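PDB 3FG2: putative rubredoxin reductase from Rhodopseudomonas palustris, which probably uses bound FAD to pass electrons from NADH to the ferredoxin that serves the cytochrome P450 CYP199A2. Local coordinates for residues A12-A17 / K65-Q70; I153-A158 / I199-G204. One frame throughout, in Å; residues are numbered along the deposited sequence.

Contact 1. Residues A12-A17 / K65-Q70; sequences AGFQVA and KFFQDQ. With FAD (flavin-adenine dinucleotide), chain B.
The backbone amide of Ala12 gives a short hydrogen bond to the flavin-side phosphate of FAD, with N 2.6 Å from O1P. The bond is bent, with an angle of 140° at the hydrogen. CB of Ala12 also lies near this oxygen, so the phosphate sits close against the residue. The bond is made from the first turn of helix 11-22, whose positive end probably adds to the hold on the diphosphate. This is the strand-turn-helix of a Rossmann-type FAD domain. Gly13 matches the last glycine of its GxGxxG pattern, and Asp34, Glu35 and Lys47 also bond to the cofactor.

One residue further on, Phe14 carries the packing against 65-70. With CG anti to the backbone N (chi1 169°), the ring swings across to two phenylalanines of the second helix. CE2 of Phe67 comes to its edge, in the ring plane, 3.9 Å from Phe14 CD1. The Phe67 side chain runs roughly perpendicular to that of Phe14. Phe66 approaches obliquely, with CE2 3.8 Å from Phe14 CE1. Within its own helix, CD2 of Phe66 stands 4.1 Å above the centre of the Phe67 ring. Gln70 CG lies against one face of Phe66, toward the rim. Phe14 also stacks with Phe61. An alanine in place of Phe14 would remove the ring and is likely to open a gap between the helices, with Phe66 and Phe67 losing their shared partner. Phe67 continues onto Ile72 of the edge strand 72-75, while Arg62 makes a cation-pi contact with Phe66.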
ATOM      1  N   ALA A  12      -1.756   9.936   2.810  1.00 22.80           N
ATOM      2  CA  ALA A  12      -0.755  10.989   2.994  1.00 23.69           C
ATOM      3  C   ALA A  12      -1.302  12.418   2.833  1.00 25.03           C
ATOM      4  O   ALA A  12      -0.997  13.304   3.639  1.00 23.38           O
ATOM      5  CB  ALA A  12       0.415  10.769   2.035  1.00 20.83           C
ATOM      6  N   GLY A  13      -2.099  12.641   1.790  1.00 25.42           N
ATOM      7  CA  GLY A  13      -2.652  13.962   1.557  1.00 26.61           C
ATOM      8  C   GLY A  13      -3.504  14.444   2.713  1.00 28.01           C
ATOM      9  O   GLY A  13      -3.357  15.573   3.188  1.00 28.68           O
ATOM     10  N   PHE A  14      -4.404  13.582   3.168  1.00 28.16           N
ATOM     11  CA  PHE A  14      -5.285  13.908   4.277  1.00 29.15           C
ATOM     12  C   PHE A  14      -4.501  14.133   5.572  1.00 29.64           C
ATOM     13  O   PHE A  14      -4.759  15.090   6.305  1.00 28.60           O
ATOM     14  CB  PHE A  14      -6.296  12.779   4.482  1.00 29.12           C
ATOM     15  CG  PHE A  14      -7.073  12.888   5.759  1.00 28.92           C
ATOM     16  CD1 PHE A  14      -8.076  13.835   5.898  1.00 29.14           C
ATOM     17  CD2 PHE A  14      -6.785  12.050   6.834  1.00 30.29           C
ATOM     18  CE1 PHE A  14      -8.788  13.948   7.094  1.00 30.67           C
ATOM     19  CE2 PHE A  14      -7.488  12.154   8.036  1.00 30.71           C
ATOM     20  CZ  PHE A  14      -8.492  13.104   8.165  1.00 30.53           C
ATOM     21  N   GLN A  15      -3.544  13.252   5.846  1.00 28.73           N
ATOM     22  CA  GLN A  15      -2.740  13.349   7.061  1.00 28.60           C
ATOM     23  C   GLN A  15      -1.886  14.607   7.153  1.00 28.75           C
ATOM     24  O   GLN A  15      -1.784  15.208   8.223  1.00 30.25           O
ATOM     25  CB  GLN A  15      -1.845  12.118   7.207  1.00 28.54           C
ATOM     26  CG  GLN A  15      -1.135  12.044   8.549  1.00 30.51           C
ATOM     27  CD  GLN A  15      -2.105  11.990   9.719  1.00 33.94           C
ATOM     28  OE1 GLN A  15      -2.048  12.824  10.633  1.00 33.57           O
ATOM     29  NE2 GLN A  15      -3.004  11.007   9.698  1.00 33.09           N
ATOM     30  N   VAL A  16      -1.258  15.013   6.055  1.00 28.75           N
ATOM     31  CA  VAL A  16      -0.434  16.214   6.103  1.00 28.39           C
ATOM     32  C   VAL A  16      -1.324  17.435   6.357  1.00 28.88           C
ATOM     33  O   VAL A  16      -0.942  18.358   7.074  1.00 27.66           O
ATOM     34  CB  VAL A  16       0.367  16.415   4.801  1.00 27.72           C
ATOM     35  CG1 VAL A  16      -0.563  16.712   3.649  1.00 28.37           C
ATOM     36  CG2 VAL A  16       1.366  17.537   4.982  1.00 27.28           C
ATOM     37  N   ALA A  17      -2.520  17.431   5.780  1.00 29.85           N
ATOM     38  CA  ALA A  17      -3.446  18.538   5.980  1.00 29.76           C
ATOM     39  C   ALA A  17      -3.772  18.629   7.468  1.00 29.41           C
ATOM     40  O   ALA A  17      -3.629  19.682   8.093  1.00 29.00           O
ATOM     41  CB  ALA A  17      -4.728  18.309   5.178  1.00 27.78           C
ATOM     42  N   LYS A  65     -18.097  17.789   7.488  1.00 50.60           N
ATOM     43  CA  LYS A  65     -18.004  18.930   8.397  1.00 50.32           C
ATOM     44  C   LYS A  65     -16.602  19.145   8.977  1.00 49.53           C
ATOM     45  O   LYS A  65     -16.250  20.258   9.378  1.00 49.24           O
ATOM     46  CB  LYS A  65     -19.001  18.761   9.548  1.00 50.72           C
ATOM     47  CG  LYS A  65     -18.939  19.874  10.578  1.00 52.92           C
ATOM     48  CD  LYS A  65     -19.971  19.680  11.674  1.00 53.42           C
ATOM     49  CE  LYS A  65     -19.928  20.834  12.658  1.00 53.76           C
ATOM     50  NZ  LYS A  65     -20.141  22.143  11.977  1.00 53.86           N
ATOM     51  N   PHE A  66     -15.809  18.079   9.026  1.00 47.63           N
ATOM     52  CA  PHE A  66     -14.459  18.155   9.567  1.00 46.24           C
ATOM     53  C   PHE A  66     -13.567  19.155   8.842  1.00 45.88           C
ATOM     54  O   PHE A  66     -12.904  19.981   9.470  1.00 45.09           O
ATOM     55  CB  PHE A  66     -13.793  16.779   9.509  1.00 45.06           C
ATOM     56  CG  PHE A  66     -12.348  16.789   9.933  1.00 44.29           C
ATOM     57  CD1 PHE A  66     -12.004  16.852  11.280  1.00 43.71           C
ATOM     58  CD2 PHE A  66     -11.333  16.747   8.983  1.00 42.90           C
ATOM     59  CE1 PHE A  66     -10.666  16.874  11.675  1.00 43.26           C
ATOM     60  CE2 PHE A  66      -9.992  16.770   9.369  1.00 43.61           C
ATOM     61  CZ  PHE A  66      -9.658  16.833  10.718  1.00 42.75           C
ATOM     62  N   PHE A  67     -13.543  19.069   7.517  1.00 45.51           N
ATOM     63  CA  PHE A  67     -12.703  19.948   6.713  1.00 46.80           C
ATOM     64  C   PHE A  67     -13.040  21.427   6.866  1.00 47.85           C
ATOM     65  O   PHE A  67     -12.165  22.287   6.738  1.00 46.68           O
ATOM     66  CB  PHE A  67     -12.776  19.528   5.242  1.00 45.37           C
ATOM     67  CG  PHE A  67     -12.376  18.101   5.012  1.00 43.63           C
ATOM     68  CD1 PHE A  67     -13.288  17.069   5.211  1.00 43.60           C
ATOM     69  CD2 PHE A  67     -11.065  17.782   4.675  1.00 43.03           C
ATOM     70  CE1 PHE A  67     -12.901  15.737   5.081  1.00 43.31           C
ATOM     71  CE2 PHE A  67     -10.664  16.453   4.542  1.00 43.40           C
ATOM     72  CZ  PHE A  67     -11.584  15.428   4.747  1.00 42.72           C
ATOM     73  N   GLN A  68     -14.308  21.713   7.149  1.00 49.33           N
ATOM     74  CA  GLN A  68     -14.764  23.085   7.325  1.00 50.62           C
ATOM     75  C   GLN A  68     -14.275  23.602   8.678  1.00 50.51           C
ATOM     76  O   GLN A  68     -13.685  24.680   8.770  1.00 50.32           O
ATOM     77  CB  GLN A  68     -16.292  23.129   7.254  1.00 52.46           C
ATOM     78  CG  GLN A  68     -16.858  22.315   6.092  1.00 56.72           C
ATOM     79  CD  GLN A  68     -18.375  22.381   5.994  1.00 59.03           C
ATOM     80  OE1 GLN A  68     -19.082  22.221   6.993  1.00 60.39           O
ATOM     81  NE2 GLN A  68     -18.882  22.601   4.783  1.00 58.47           N
ATOM     82  N   ASP A  69     -14.505  22.812   9.724  1.00 49.24           N
ATOM     83  CA  ASP A  69     -14.090  23.174  11.073  1.00 47.36           C
ATOM     84  C   ASP A  69     -12.571  23.312  11.172  1.00 46.93           C
ATOM     85  O   ASP A  69     -12.056  24.028  12.033  1.00 45.67           O
ATOM     86  CB  ASP A  69     -14.552  22.107  12.067  1.00 47.48           C
ATOM     87  CG  ASP A  69     -16.050  21.890  12.041  1.00 48.44           C
ATOM     88  OD1 ASP A  69     -16.533  20.991  12.766  1.00 49.04           O
ATOM     89  OD2 ASP A  69     -16.745  22.616  11.299  1.00 49.18           O
ATOM     90  N   GLN A  70     -11.858  22.621  10.286  1.00 46.17           N
ATOM     91  CA  GLN A  70     -10.400  22.639  10.296  1.00 44.69           C
ATOM     92  C   GLN A  70      -9.778  23.652   9.343  1.00 43.59           C
ATOM     93  O   GLN A  70      -8.553  23.796   9.297  1.00 42.51           O
ATOM     94  CB  GLN A  70      -9.863  21.246   9.967  1.00 44.24           C
ATOM     95  CG  GLN A  70     -10.256  20.168  10.963  1.00 42.56           C
ATOM     96  CD  GLN A  70      -9.784  20.477  12.366  1.00 41.27           C
ATOM     97  OE1 GLN A  70      -8.703  21.031  12.558  1.00 40.05           O
ATOM     98  NE2 GLN A  70     -10.585  20.104  13.359  1.00 40.46           N
TER
HETATM   99  PA  FAD B 449      -3.258   7.046  -1.867  1.00 26.04           P
HETATM  100  O1A FAD B 449      -3.300   6.149  -3.051  1.00 24.05           O
HETATM  101  O2A FAD B 449      -3.969   6.765  -0.749  1.00 25.47           O
HETATM  102  O5B FAD B 449      -3.968   8.279  -2.449  1.00 24.90           O
HETATM  103  C5B FAD B 449      -3.542   8.992  -3.654  1.00 25.89           C
HETATM  104  C4B FAD B 449      -4.725   9.930  -3.977  1.00 25.82           C
HETATM  105  O4B FAD B 449      -4.208  10.981  -4.879  1.00 24.46           O
HETATM  106  C3B FAD B 449      -5.903   9.283  -4.728  1.00 27.30           C
HETATM  107  O3B FAD B 449      -7.178   9.556  -4.237  1.00 30.34           O
HETATM  108  C2B FAD B 449      -5.623   9.686  -6.149  1.00 27.08           C
HETATM  109  O2B FAD B 449      -6.733   9.586  -6.986  1.00 27.50           O
HETATM  110  C1B FAD B 449      -5.195  11.110  -5.955  1.00 27.42           C
HETATM  111  N9A FAD B 449      -4.428  11.736  -7.034  1.00 28.16           N
HETATM  112  C8A FAD B 449      -3.493  11.139  -7.840  1.00 28.21           C
HETATM  113  N7A FAD B 449      -2.974  11.971  -8.735  1.00 29.32           N
HETATM  114  C5A FAD B 449      -3.592  13.167  -8.510  1.00 29.92           C
HETATM  115  C6A FAD B 449      -3.459  14.485  -9.169  1.00 31.86           C
HETATM  116  N6A FAD B 449      -2.649  14.736 -10.172  1.00 33.57           N
HETATM  117  N1A FAD B 449      -4.268  15.476  -8.650  1.00 32.68           N
HETATM  118  C2A FAD B 449      -5.131  15.259  -7.601  1.00 32.09           C
HETATM  119  N3A FAD B 449      -5.312  14.087  -6.946  1.00 31.63           N
HETATM  120  C4A FAD B 449      -4.518  13.067  -7.437  1.00 29.84           C
HETATM  121  N1  FAD B 449      -1.233  -0.483   3.648  1.00 20.90           N
HETATM  122  C2  FAD B 449      -1.081  -0.974   4.878  1.00 21.55           C
HETATM  123  O2  FAD B 449      -0.195  -0.607   5.589  1.00 21.84           O
HETATM  124  N3  FAD B 449      -1.968  -1.963   5.417  1.00 21.24           N
HETATM  125  C4  FAD B 449      -3.036  -2.452   4.684  1.00 23.27           C
HETATM  126  O4  FAD B 449      -3.772  -3.288   5.178  1.00 25.16           O
HETATM  127  C4X FAD B 449      -3.216  -1.918   3.338  1.00 22.39           C
HETATM  128  N5  FAD B 449      -4.248  -2.353   2.576  1.00 22.12           N
HETATM  129  C5X FAD B 449      -4.397  -1.820   1.307  1.00 20.30           C
HETATM  130  C6  FAD B 449      -5.496  -2.279   0.527  1.00 19.35           C
HETATM  131  C7  FAD B 449      -5.730  -1.801  -0.746  1.00 18.35           C
HETATM  132  C7M FAD B 449      -6.915  -2.322  -1.536  1.00 18.38           C
HETATM  133  C8  FAD B 449      -4.831  -0.795  -1.323  1.00 18.14           C
HETATM  134  C8M FAD B 449      -5.028  -0.224  -2.710  1.00 13.57           C
HETATM  135  C9  FAD B 449      -3.736  -0.336  -0.561  1.00 17.70           C
HETATM  136  C9A FAD B 449      -3.513  -0.835   0.745  1.00 20.48           C
HETATM  137  N10 FAD B 449      -2.413  -0.396   1.594  1.00 21.33           N
HETATM  138  C10 FAD B 449      -2.256  -0.906   2.852  1.00 20.51           C
HETATM  139  C1' FAD B 449      -1.493   0.627   1.036  1.00 18.76           C
HETATM  140  C2' FAD B 449      -1.976   2.059   1.420  1.00 20.47           C
HETATM  141  O2' FAD B 449      -3.309   2.206   0.983  1.00 21.53           O
HETATM  142  C3' FAD B 449      -1.056   3.056   0.746  1.00 19.73           C
HETATM  143  O3' FAD B 449       0.270   2.887   1.234  1.00 19.89           O
HETATM  144  C4' FAD B 449      -1.527   4.471   1.037  1.00 21.07           C
HETATM  145  O4' FAD B 449      -2.883   4.664   0.553  1.00 19.28           O
HETATM  146  C5' FAD B 449      -0.597   5.437   0.346  1.00 21.06           C
HETATM  147  O5' FAD B 449      -1.143   6.890   0.634  1.00 21.57           O
HETATM  148  P   FAD B 449      -0.999   7.953  -0.418  1.00 24.67           P
HETATM  149  O1P FAD B 449      -1.626   9.187   0.290  1.00 26.46           O
HETATM  150  O2P FAD B 449       0.305   8.135  -0.877  1.00 25.23           O
HETATM  151  O3P FAD B 449      -1.795   7.609  -1.601  1.00 26.60           O

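Contact 2. Residues I153-A158 / I199-G204; sequences IGLEFA and IRMHYG. With FAD (flavin-adenine dinucleotide), chain B.
One face of the flavin's dimethylbenzene ring is met by Ile153. Its CD1 stands above the ring plane near the C7-C8 bond, 3.7 Å from FAD C8. CG1 follows over C7, so the branch lies on the ring with both its carbons.

The side chains that meet 199-204 leave the same helix elsewhere. CD2 of Leu155 touches the terminal methyl of Met201, with CD2 and CE 3.6 Å apart. Leucine and methionine meet nearly perpendicular to each other. Met201 is bent at chi2 (61°) and again at chi3, and this carries CE to the leucine branch. Ile199 reaches Ala158 with its CD1, which lies 4.1 Å from Ala158 CB and also rests against the backbone carbonyl, 3.6 Å from Ala158 O. The side chains meet through apolar atoms, and no hydrogen bond joins the segments.

Glu156 forms a salt bridge with Lys47, which itself bonds to FAD, and so probably helps to position it. Gly154 fits a second GxGxxG pattern, consistent with an NAD-binding Rossmann-type domain. Helix 152-163 links the parallel strands 144-148 and 167-171. Strand 200-202 pairs with 167-171 at the sheet edge, and His194 of helix 184-196 packs on Leu155, Ile199 and Met201.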
ATOM      1  N   ILE A 153      -2.891  -7.711  -1.545  1.00 23.05           N
ATOM      2  CA  ILE A 153      -4.242  -7.436  -2.000  1.00 22.46           C
ATOM      3  C   ILE A 153      -4.889  -8.626  -2.693  1.00 21.19           C
ATOM      4  O   ILE A 153      -6.017  -8.993  -2.380  1.00 22.31           O
ATOM      5  CB  ILE A 153      -4.255  -6.211  -2.931  1.00 22.46           C
ATOM      6  CG1 ILE A 153      -3.709  -5.001  -2.170  1.00 22.15           C
ATOM      7  CG2 ILE A 153      -5.682  -5.938  -3.425  1.00 23.20           C
ATOM      8  CD1 ILE A 153      -3.518  -3.771  -3.014  1.00 21.73           C
ATOM      9  N   GLY A 154      -4.172  -9.233  -3.627  1.00 20.66           N
ATOM     10  CA  GLY A 154      -4.714 -10.375  -4.333  1.00 16.90           C
ATOM     11  C   GLY A 154      -5.179 -11.493  -3.418  1.00 17.78           C
ATOM     12  O   GLY A 154      -6.242 -12.078  -3.644  1.00 16.16           O
ATOM     13  N   LEU A 155      -4.394 -11.798  -2.385  1.00 17.73           N
ATOM     14  CA  LEU A 155      -4.747 -12.873  -1.465  1.00 17.49           C
ATOM     15  C   LEU A 155      -5.855 -12.468  -0.507  1.00 18.99           C
ATOM     16  O   LEU A 155      -6.710 -13.285  -0.161  1.00 18.40           O
ATOM     17  CB  LEU A 155      -3.516 -13.337  -0.685  1.00 18.36           C
ATOM     18  CG  LEU A 155      -2.418 -13.991  -1.548  1.00 20.06           C
ATOM     19  CD1 LEU A 155      -1.251 -14.422  -0.668  1.00 17.76           C
ATOM     20  CD2 LEU A 155      -2.985 -15.200  -2.282  1.00 17.71           C
ATOM     21  N   GLU A 156      -5.844 -11.213  -0.071  1.00 18.67           N
ATOM     22  CA  GLU A 156      -6.882 -10.746   0.825  1.00 18.78           C
ATOM     23  C   GLU A 156      -8.206 -10.887   0.074  1.00 19.59           C
ATOM     24  O   GLU A 156      -9.219 -11.275   0.653  1.00 18.46           O
ATOM     25  CB  GLU A 156      -6.624  -9.290   1.231  1.00 20.93           C
ATOM     26  CG  GLU A 156      -5.301  -9.097   1.974  1.00 23.25           C
ATOM     27  CD  GLU A 156      -5.101  -7.692   2.521  1.00 25.51           C
ATOM     28  OE1 GLU A 156      -5.749  -6.745   2.021  1.00 26.21           O
ATOM     29  OE2 GLU A 156      -4.279  -7.532   3.449  1.00 28.19           O
ATOM     30  N   PHE A 157      -8.184 -10.599  -1.226  1.00 18.56           N
ATOM     31  CA  PHE A 157      -9.383 -10.719  -2.049  1.00 19.12           C
ATOM     32  C   PHE A 157      -9.742 -12.187  -2.253  1.00 20.11           C
ATOM     33  O   PHE A 157     -10.882 -12.597  -2.031  1.00 21.93           O
ATOM     34  CB  PHE A 157      -9.179 -10.073  -3.426  1.00 16.86           C
ATOM     35  CG  PHE A 157     -10.229 -10.466  -4.429  1.00 17.35           C
ATOM     36  CD1 PHE A 157     -11.519  -9.951  -4.346  1.00 16.41           C
ATOM     37  CD2 PHE A 157      -9.950 -11.418  -5.411  1.00 16.36           C
ATOM     38  CE1 PHE A 157     -12.515 -10.378  -5.219  1.00 15.76           C
ATOM     39  CE2 PHE A 157     -10.936 -11.854  -6.287  1.00 13.46           C
ATOM     40  CZ  PHE A 157     -12.226 -11.335  -6.192  1.00 13.85           C
ATOM     41  N   ALA A 158      -8.762 -12.976  -2.676  1.00 19.17           N
ATOM     42  CA  ALA A 158      -8.977 -14.392  -2.934  1.00 19.98           C
ATOM     43  C   ALA A 158      -9.693 -15.136  -1.810  1.00 19.69           C
ATOM     44  O   ALA A 158     -10.581 -15.945  -2.063  1.00 20.32           O
ATOM     45  CB  ALA A 158      -7.656 -15.068  -3.231  1.00 20.36           C
ATOM     46  N   ILE A 199      -8.542 -22.859  -2.589  1.00 25.64           N
ATOM     47  CA  ILE A 199      -8.027 -21.942  -3.595  1.00 24.72           C
ATOM     48  C   ILE A 199      -6.877 -22.656  -4.302  1.00 27.17           C
ATOM     49  O   ILE A 199      -5.975 -23.184  -3.651  1.00 27.69           O
ATOM     50  CB  ILE A 199      -7.530 -20.647  -2.937  1.00 22.67           C
ATOM     51  CG1 ILE A 199      -8.726 -19.908  -2.320  1.00 21.04           C
ATOM     52  CG2 ILE A 199      -6.775 -19.802  -3.947  1.00 19.68           C
ATOM     53  CD1 ILE A 199      -8.365 -18.726  -1.431  1.00 21.16           C
ATOM     54  N   ARG A 200      -6.918 -22.694  -5.630  1.00 27.18           N
ATOM     55  CA  ARG A 200      -5.878 -23.372  -6.394  1.00 29.05           C
ATOM     56  C   ARG A 200      -4.766 -22.388  -6.747  1.00 27.35           C
ATOM     57  O   ARG A 200      -4.993 -21.430  -7.492  1.00 27.12           O
ATOM     58  CB  ARG A 200      -6.453 -23.958  -7.692  1.00 33.27           C
ATOM     59  CG  ARG A 200      -7.906 -24.433  -7.624  1.00 38.63           C
ATOM     60  CD  ARG A 200      -8.029 -25.842  -7.104  1.00 41.29           C
ATOM     61  NE  ARG A 200      -7.370 -26.793  -7.993  1.00 46.34           N
ATOM     62  CZ  ARG A 200      -7.334 -28.107  -7.788  1.00 47.22           C
ATOM     63  NH1 ARG A 200      -7.925 -28.635  -6.724  1.00 47.74           N
ATOM     64  NH2 ARG A 200      -6.692 -28.893  -8.643  1.00 47.59           N
ATOM     65  N   MET A 201      -3.571 -22.628  -6.212  1.00 26.09           N
ATOM     66  CA  MET A 201      -2.418 -21.774  -6.474  1.00 24.91           C
ATOM     67  C   MET A 201      -1.619 -22.258  -7.685  1.00 23.92           C
ATOM     68  O   MET A 201      -1.404 -23.458  -7.855  1.00 25.23           O
ATOM     69  CB  MET A 201      -1.506 -21.740  -5.246  1.00 25.28           C
ATOM     70  CG  MET A 201      -1.361 -20.358  -4.644  1.00 29.83           C
ATOM     71  SD  MET A 201      -2.948 -19.680  -4.074  1.00 30.00           S
ATOM     72  CE  MET A 201      -2.410 -18.771  -2.621  1.00 29.52           C
ATOM     73  N   HIS A 202      -1.179 -21.322  -8.522  1.00 21.97           N
ATOM     74  CA  HIS A 202      -0.389 -21.646  -9.707  1.00 20.82           C
ATOM     75  C   HIS A 202       0.873 -20.786  -9.721  1.00 20.46           C
ATOM     76  O   HIS A 202       0.795 -19.557  -9.807  1.00 20.39           O
ATOM     77  CB  HIS A 202      -1.204 -21.364 -10.963  1.00 22.29           C
ATOM     78  CG  HIS A 202      -2.502 -22.105 -11.012  1.00 24.37           C
ATOM     79  ND1 HIS A 202      -2.602 -23.401 -11.473  1.00 23.72           N
ATOM     80  CD2 HIS A 202      -3.752 -21.736 -10.647  1.00 23.47           C
ATOM     81  CE1 HIS A 202      -3.861 -23.796 -11.394  1.00 23.90           C
ATOM     82  NE2 HIS A 202      -4.579 -22.805 -10.896  1.00 24.60           N
ATOM     83  N   TYR A 203       2.033 -21.429  -9.643  1.00 17.98           N
ATOM     84  CA  TYR A 203       3.297 -20.704  -9.630  1.00 19.77           C
ATOM     85  C   TYR A 203       4.103 -20.829 -10.918  1.00 19.62           C
ATOM     86  O   TYR A 203       3.865 -21.723 -11.727  1.00 19.18           O
ATOM     87  CB  TYR A 203       4.160 -21.177  -8.457  1.00 18.57           C
ATOM     88  CG  TYR A 203       3.492 -21.012  -7.120  1.00 19.53           C
ATOM     89  CD1 TYR A 203       2.940 -22.105  -6.451  1.00 20.36           C
ATOM     90  CD2 TYR A 203       3.387 -19.754  -6.529  1.00 17.96           C
ATOM     91  CE1 TYR A 203       2.296 -21.946  -5.220  1.00 18.39           C
ATOM     92  CE2 TYR A 203       2.749 -19.584  -5.314  1.00 19.58           C
ATOM     93  CZ  TYR A 203       2.206 -20.680  -4.662  1.00 20.50           C
ATOM     94  OH  TYR A 203       1.586 -20.498  -3.451  1.00 18.34           O
ATOM     95  N   GLY A 204       5.059 -19.920 -11.087  1.00 19.73           N
ATOM     96  CA  GLY A 204       5.924 -19.937 -12.250  1.00 18.78           C
ATOM     97  C   GLY A 204       5.273 -19.637 -13.581  1.00 19.56           C
ATOM     98  O   GLY A 204       5.819 -20.002 -14.625  1.00 19.84           O
TER
HETATM   99  PA  FAD B 449      -3.258   7.046  -1.867  1.00 26.04           P
HETATM  100  O1A FAD B 449      -3.300   6.149  -3.051  1.00 24.05           O
HETATM  101  O2A FAD B 449      -3.969   6.765  -0.749  1.00 25.47           O
HETATM  102  O5B FAD B 449      -3.968   8.279  -2.449  1.00 24.90           O
HETATM  103  C5B FAD B 449      -3.542   8.992  -3.654  1.00 25.89           C
HETATM  104  C4B FAD B 449      -4.725   9.930  -3.977  1.00 25.82           C
HETATM  105  O4B FAD B 449      -4.208  10.981  -4.879  1.00 24.46           O
HETATM  106  C3B FAD B 449      -5.903   9.283  -4.728  1.00 27.30           C
HETATM  107  O3B FAD B 449      -7.178   9.556  -4.237  1.00 30.34           O
HETATM  108  C2B FAD B 449      -5.623   9.686  -6.149  1.00 27.08           C
HETATM  109  O2B FAD B 449      -6.733   9.586  -6.986  1.00 27.50           O
HETATM  110  C1B FAD B 449      -5.195  11.110  -5.955  1.00 27.42           C
HETATM  111  N9A FAD B 449      -4.428  11.736  -7.034  1.00 28.16           N
HETATM  112  C8A FAD B 449      -3.493  11.139  -7.840  1.00 28.21           C
HETATM  113  N7A FAD B 449      -2.974  11.971  -8.735  1.00 29.32           N
HETATM  114  C5A FAD B 449      -3.592  13.167  -8.510  1.00 29.92           C
HETATM  115  C6A FAD B 449      -3.459  14.485  -9.169  1.00 31.86           C
HETATM  116  N6A FAD B 449      -2.649  14.736 -10.172  1.00 33.57           N
HETATM  117  N1A FAD B 449      -4.268  15.476  -8.650  1.00 32.68           N
HETATM  118  C2A FAD B 449      -5.131  15.259  -7.601  1.00 32.09           C
HETATM  119  N3A FAD B 449      -5.312  14.087  -6.946  1.00 31.63           N
HETATM  120  C4A FAD B 449      -4.518  13.067  -7.437  1.00 29.84           C
HETATM  121  N1  FAD B 449      -1.233  -0.483   3.648  1.00 20.90           N
HETATM  122  C2  FAD B 449      -1.081  -0.974   4.878  1.00 21.55           C
HETATM  123  O2  FAD B 449      -0.195  -0.607   5.589  1.00 21.84           O
HETATM  124  N3  FAD B 449      -1.968  -1.963   5.417  1.00 21.24           N
HETATM  125  C4  FAD B 449      -3.036  -2.452   4.684  1.00 23.27           C
HETATM  126  O4  FAD B 449      -3.772  -3.288   5.178  1.00 25.16           O
HETATM  127  C4X FAD B 449      -3.216  -1.918   3.338  1.00 22.39           C
HETATM  128  N5  FAD B 449      -4.248  -2.353   2.576  1.00 22.12           N
HETATM  129  C5X FAD B 449      -4.397  -1.820   1.307  1.00 20.30           C
HETATM  130  C6  FAD B 449      -5.496  -2.279   0.527  1.00 19.35           C
HETATM  131  C7  FAD B 449      -5.730  -1.801  -0.746  1.00 18.35           C
HETATM  132  C7M FAD B 449      -6.915  -2.322  -1.536  1.00 18.38           C
HETATM  133  C8  FAD B 449      -4.831  -0.795  -1.323  1.00 18.14           C
HETATM  134  C8M FAD B 449      -5.028  -0.224  -2.710  1.00 13.57           C
HETATM  135  C9  FAD B 449      -3.736  -0.336  -0.561  1.00 17.70           C
HETATM  136  C9A FAD B 449      -3.513  -0.835   0.745  1.00 20.48           C
HETATM  137  N10 FAD B 449      -2.413  -0.396   1.594  1.00 21.33           N
HETATM  138  C10 FAD B 449      -2.256  -0.906   2.852  1.00 20.51           C
HETATM  139  C1' FAD B 449      -1.493   0.627   1.036  1.00 18.76           C
HETATM  140  C2' FAD B 449      -1.976   2.059   1.420  1.00 20.47           C
HETATM  141  O2' FAD B 449      -3.309   2.206   0.983  1.00 21.53           O
HETATM  142  C3' FAD B 449      -1.056   3.056   0.746  1.00 19.73           C
HETATM  143  O3' FAD B 449       0.270   2.887   1.234  1.00 19.89           O
HETATM  144  C4' FAD B 449      -1.527   4.471   1.037  1.00 21.07           C
HETATM  145  O4' FAD B 449      -2.883   4.664   0.553  1.00 19.28           O
HETATM  146  C5' FAD B 449      -0.597   5.437   0.346  1.00 21.06           C
HETATM  147  O5' FAD B 449      -1.143   6.890   0.634  1.00 21.57           O
HETATM  148  P   FAD B 449      -0.999   7.953  -0.418  1.00 24.67           P
HETATM  149  O1P FAD B 449      -1.626   9.187   0.290  1.00 26.46           O
HETATM  150  O2P FAD B 449       0.305   8.135  -0.877  1.00 25.23           O
HETATM  151  O3P FAD B 449      -1.795   7.609  -1.601  1.00 26.60           O

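In the fold
Contact 1 closes before contact 2 opens along the chain. Their centres are 36 Å apart, on opposite sides of the chain's centre, and their nearest atoms are about 15 Å apart. Each lies at a different parallel five-stranded sheet. Contact 1 pairs two helices, 11-22 and 64-69, beside the sheet that holds strands 4-7 and 72-75. Contact 2 joins a helix to the edge strand of the sheet that holds 144-148 and 167-171. Both fall in the pyridine nucleotide-disulphide oxidoreductase region. FAD bridges the distance: its diphosphate meets helix 11-22, and its flavin end meets helix 152-163. The flavin thus reaches the domain that probably binds NADH.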